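Putative Lipoprotein (Shewanella oneidensis, PDB 3U24) is of unknown function but binds zinc and calcium ions, and belongs to the DUF885 family of the peptidase MA clan, hinting at a metallopeptidase-like ancestry. Local coordinates at residues V320-V323 and R324-I327; M448-E451 and E452-N456. All blocks are in the same frame, centred on the assembly; numbering follows the deposited sequence.

Contact 1 of 2, residues V320-V323 and R324-I327. With ZN (zinc ion), chain J.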
loop_
_atom_site.group_PDB
_atom_site.type_symbol
_atom_site.label_atom_id
_atom_site.label_comp_id
_atom_site.label_asym_id
_atom_site.label_seq_id
_atom_site.Cartn_x
_atom_site.Cartn_y
_atom_site.Cartn_z
ATOM N N VAL A 320 12.837 13.359 16.142
ATOM C CA VAL A 320 13.682 13.123 14.948
ATOM C C VAL A 320 15.103 12.672 15.365
ATOM O O VAL A 320 15.597 11.718 14.855
ATOM C CB VAL A 320 13.695 14.357 14.022
ATOM C CG1 VAL A 320 14.681 14.170 12.890
ATOM C CG2 VAL A 320 12.275 14.615 13.453
ATOM N N SER A 321 15.725 13.345 16.313
ATOM C CA SER A 321 16.983 12.898 16.898
ATOM C C SER A 321 16.932 11.510 17.505
ATOM O O SER A 321 17.934 10.788 17.425
ATOM C CB SER A 321 17.382 13.833 18.025
ATOM O OG SER A 321 17.801 15.031 17.461
ATOM N N GLU A 322 15.806 11.132 18.130
ATOM C CA GLU A 322 15.736 9.796 18.745
ATOM C C GLU A 322 15.792 8.780 17.621
ATOM O O GLU A 322 16.475 7.744 17.738
ATOM C CB GLU A 322 14.501 9.614 19.635
ATOM C CG GLU A 322 14.303 8.220 20.273
ATOM C CD GLU A 322 15.466 7.788 21.180
ATOM O OE1 GLU A 322 16.078 8.661 21.815
ATOM O OE2 GLU A 322 15.804 6.577 21.252
ATOM N N VAL A 323 15.136 9.107 16.511
ATOM C CA VAL A 323 15.176 8.251 15.351
ATOM C C VAL A 323 16.570 8.112 14.794
ATOM O O VAL A 323 16.994 6.979 14.514
ATOM C CB VAL A 323 14.198 8.689 14.237
ATOM C CG1 VAL A 323 14.293 7.716 13.075
ATOM C CG2 VAL A 323 12.747 8.698 14.748
ATOM N N ARG A 324 17.298 9.226 14.643
ATOM C CA ARG A 324 18.676 9.156 14.131
ATOM C C ARG A 324 19.580 8.349 15.050
ATOM O O ARG A 324 20.480 7.644 14.601
ATOM C CB ARG A 324 19.321 10.539 14.026
ATOM C CG ARG A 324 18.798 11.451 12.948
ATOM C CD ARG A 324 19.798 12.563 12.579
ATOM N NE ARG A 324 19.248 13.256 11.432
ATOM C CZ ARG A 324 18.500 14.353 11.489
ATOM N NH1 ARG A 324 18.274 14.980 12.633
ATOM N NH2 ARG A 324 17.997 14.839 10.368
ATOM N N LYS A 325 19.384 8.488 16.342
ATOM C CA LYS A 325 20.171 7.735 17.319
ATOM C C LYS A 325 19.879 6.211 17.227
ATOM O O LYS A 325 20.806 5.367 17.317
ATOM C CB LYS A 325 19.868 8.301 18.714
ATOM C CG LYS A 325 20.548 7.645 19.902
ATOM C CD LYS A 325 20.124 8.320 21.211
ATOM C CE LYS A 325 20.716 7.609 22.434
ATOM N NZ LYS A 325 20.176 6.220 22.590
ATOM N N GLN A 326 18.620 5.860 16.966
ATOM C CA GLN A 326 18.192 4.446 16.994
ATOM C C GLN A 326 18.706 3.641 15.806
ATOM O O GLN A 326 19.068 2.478 15.962
ATOM C CB GLN A 326 16.672 4.300 17.087
ATOM C CG GLN A 326 16.176 4.501 18.496
ATOM C CD GLN A 326 14.704 4.233 18.657
ATOM O OE1 GLN A 326 14.068 3.597 17.799
ATOM N NE2 GLN A 326 14.139 4.720 19.756
ATOM N N ILE A 327 18.770 4.260 14.639
ATOM C CA ILE A 327 19.126 3.504 13.469
ATOM C C ILE A 327 20.511 2.834 13.614
ATOM O O ILE A 327 20.614 1.617 13.366
ATOM C CB ILE A 327 18.918 4.327 12.183
ATOM C CG1 ILE A 327 17.416 4.521 11.987
ATOM C CG2 ILE A 327 19.481 3.581 10.967
ATOM C CD1 ILE A 327 17.061 5.518 10.921
HETATM ZN ZN ZN J . 16.983 5.240 23.140
HETATM O O HOH W 1 17.530 8.004 23.810
HETATM O O HOH W 2 15.768 6.278 24.812
HETATM O O HOH W 3 16.036 2.854 23.020
#
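Glu322 and Gln326 meet one helical turn apart because their first torsions differ: Glu322 sets CG anti to its backbone N (chi1 177°) and then bends at CG, while Gln326 turns CG back beside its own N (chi1 -80°) and runs extended from there. The carboxylate and amide cross steeply, their planes 70° apart. Gln326 NE2 donates to Glu322 OE2 over 2.9 Å, almost in the plane of its own amide and onto the oxygen's anti lone pair. OE2 also binds a zinc ion at 2.6 Å, whose ligands include two waters, and OE1 accepts a hydrogen bond from another water at 2.6 Å. This is an i to i+4 pair on helix 319-337, in which a glutamine, itself off the metal, bonds to a zinc-binding carboxylate and is likely to steady it; this ion is not the one held by His408, His414 and Glu439. Asn406 of helix 401-409 donates to Gln326 OE1, which fixes the amide's rotation. With an alanine at Gln326, Glu322 OE2 would probably lose its second grip, leaving the carboxylate freer to turn about its zinc, and Asn406 would lose an acceptor. Lys325 stretches past the carboxylate without a salt bridge to it, NZ lying 4.6 Å from Glu322 OE2 and pairing instead with Glu329. On another side of the helix, Val320 CG1 lies over one face of the Arg324 guanidinium, 3.7 Å from NH1, the two side chains running side by side while NH2 reaches Glu352 and the carbonyl of Val350. Val323 and Ile327 face the small sheet, both touching Tyr377, and Val323 CG1 and Ile327 CD1 stand 4.1 Å apart.

Contact 2 of 2, residues M448-E451 and E452-N456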
loop_
_atom_site.group_PDB
_atom_site.type_symbol
_atom_site.label_atom_id
_atom_site.label_comp_id
_atom_site.label_asym_id
_atom_site.label_seq_id
_atom_site.Cartn_x
_atom_site.Cartn_y
_atom_site.Cartn_z
HETATM N N MSE A 448 11.080 -11.415 14.440
HETATM C CA MSE A 448 12.411 -12.033 14.379
HETATM C C MSE A 448 13.395 -11.262 15.263
HETATM O O MSE A 448 14.105 -11.871 16.027
HETATM C CB MSE A 448 12.894 -12.077 12.929
HETATM C CG MSE A 448 14.237 -12.720 12.714
HETATM SE SE MSE A 448 15.630 -11.368 12.899
HETATM C CE MSE A 448 15.254 -10.311 11.271
HETATM N N MSE A 449 13.434 -9.931 15.178
HETATM C CA MSE A 449 14.364 -9.158 16.058
HETATM C C MSE A 449 14.146 -9.396 17.560
HETATM O O MSE A 449 15.109 -9.552 18.290
HETATM C CB MSE A 449 14.274 -7.657 15.805
HETATM C CG MSE A 449 14.755 -7.266 14.445
HETATM SE SE MSE A 449 16.715 -7.204 14.366
HETATM C CE MSE A 449 16.926 -5.312 14.997
ATOM N N LEU A 450 12.887 -9.410 17.994
ATOM C CA LEU A 450 12.592 -9.678 19.379
ATOM C C LEU A 450 12.954 -11.107 19.735
ATOM O O LEU A 450 13.560 -11.351 20.793
ATOM C CB LEU A 450 11.122 -9.418 19.725
ATOM C CG LEU A 450 10.569 -7.993 19.725
ATOM C CD1 LEU A 450 9.143 -7.989 20.288
ATOM C CD2 LEU A 450 11.403 -7.104 20.568
ATOM N N GLU A 451 12.607 -12.052 18.868
ATOM C CA GLU A 451 12.970 -13.466 19.128
ATOM C C GLU A 451 14.474 -13.637 19.282
ATOM O O GLU A 451 14.912 -14.483 20.081
ATOM C CB GLU A 451 12.480 -14.417 18.029
ATOM C CG GLU A 451 10.960 -14.599 17.956
ATOM C CD GLU A 451 10.512 -15.558 16.861
ATOM O OE1 GLU A 451 11.331 -15.903 15.963
ATOM O OE2 GLU A 451 9.328 -15.983 16.901
ATOM N N GLU A 452 15.250 -12.839 18.539
ATOM C CA GLU A 452 16.727 -12.939 18.568
ATOM C C GLU A 452 17.323 -12.137 19.715
ATOM O O GLU A 452 18.547 -12.050 19.852
ATOM C CB GLU A 452 17.362 -12.448 17.248
ATOM C CG GLU A 452 17.147 -13.341 16.054
ATOM C CD GLU A 452 17.540 -14.783 16.316
ATOM O OE1 GLU A 452 18.726 -15.025 16.671
ATOM O OE2 GLU A 452 16.658 -15.680 16.163
ATOM N N GLY A 453 16.467 -11.519 20.526
ATOM C CA GLY A 453 16.937 -10.900 21.742
ATOM C C GLY A 453 16.921 -9.391 21.754
ATOM O O GLY A 453 17.461 -8.817 22.686
ATOM N N TYR A 454 16.329 -8.737 20.751
ATOM C CA TYR A 454 16.246 -7.293 20.789
ATOM C C TYR A 454 15.394 -6.823 21.996
ATOM O O TYR A 454 14.264 -7.278 22.199
ATOM C CB TYR A 454 15.714 -6.715 19.492
ATOM C CG TYR A 454 15.773 -5.217 19.509
ATOM C CD1 TYR A 454 16.929 -4.544 19.163
ATOM C CD2 TYR A 454 14.676 -4.463 19.948
ATOM C CE1 TYR A 454 16.994 -3.161 19.212
ATOM C CE2 TYR A 454 14.726 -3.093 19.992
ATOM C CZ TYR A 454 15.873 -2.451 19.640
ATOM O OH TYR A 454 15.900 -1.084 19.712
ATOM N N GLY A 455 15.970 -5.912 22.780
ATOM C CA GLY A 455 15.401 -5.449 24.036
ATOM C C GLY A 455 15.526 -6.467 25.151
ATOM O O GLY A 455 14.922 -6.311 26.223
ATOM N N ASN A 456 16.264 -7.535 24.887
ATOM C CA ASN A 456 16.568 -8.536 25.881
ATOM C C ASN A 456 15.356 -9.154 26.583
ATOM O O ASN A 456 15.352 -9.320 27.803
ATOM C CB ASN A 456 17.552 -7.957 26.909
ATOM C CG ASN A 456 18.242 -9.049 27.721
ATOM O OD1 ASN A 456 18.286 -8.987 28.946
ATOM N ND2 ASN A 456 18.764 -10.066 27.038
HETATM O O HOH W 4 13.492 -9.821 22.989
HETATM O O HOH W 5 14.017 -15.602 15.143
#
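Met449 O, near the end of helix 435-451, takes the amide of Tyr454 at 2.9 Å (N-H...O angle 159°), its main bond as the chain turns away. The amide of Glu452 goes to Met448 O, also at 2.9 Å, and gives Met449 O a second, weak bond. Gly453 N reaches Leu450 O over 2.9 Å, but from well above the carbonyl plane, and a water donates to that same oxygen. The water's other hydrogen goes to Tyr454 O, so it bridges helix end and loop. A second water does the same for the carboxylates, donating to Glu451 OE1 and Glu452 OE2, which otherwise stand 5.3 Å apart; Glu451 is further held by Arg535 and Tyr532. The apolar parts follow the turn: Met448, a selenomethionine like Met449, sets SE 4.0 Å from Glu452 CG, and Leu450 CD2 comes to the edge of the Tyr454 ring, 4.3 Å from the ring's own CD2. Tyr454 carries CG anti to its backbone N (chi1 -174°), which swings the ring away from the helix end, its hydroxyl bonding to Gln403 and its ring meeting Phe333 edge-to-face. Gly453 has positive phi (109°), where a CB would jam against the preceding carbonyl, and the bonds from Gly453 N to Leu450 O and from Tyr454 N to Met449 O close the helix in a Schellman motif.

Contact 1 comes first along the chain, near the start of helix 319-337; contact 2 follows more than a hundred residues later, where helix 435-451 gives way to the loop before helix 459-485. Their centres are 19 Å apart, and their nearest atoms come within about 5 Å without touching. Two helices connect them: Met449 and Tyr454 of contact 2 rest on later turns of helix 319-337, while Gln403, on helix 401-409, touches Gln326 and bonds to the Tyr454 hydroxyl. Both lie within the DUF885 range. The zinc-bearing helix start and the helix-ending turn thus belong to one helical neighbourhood, with a bound zinc about 7 Å from the nearest atom of the Tyr454 side chain.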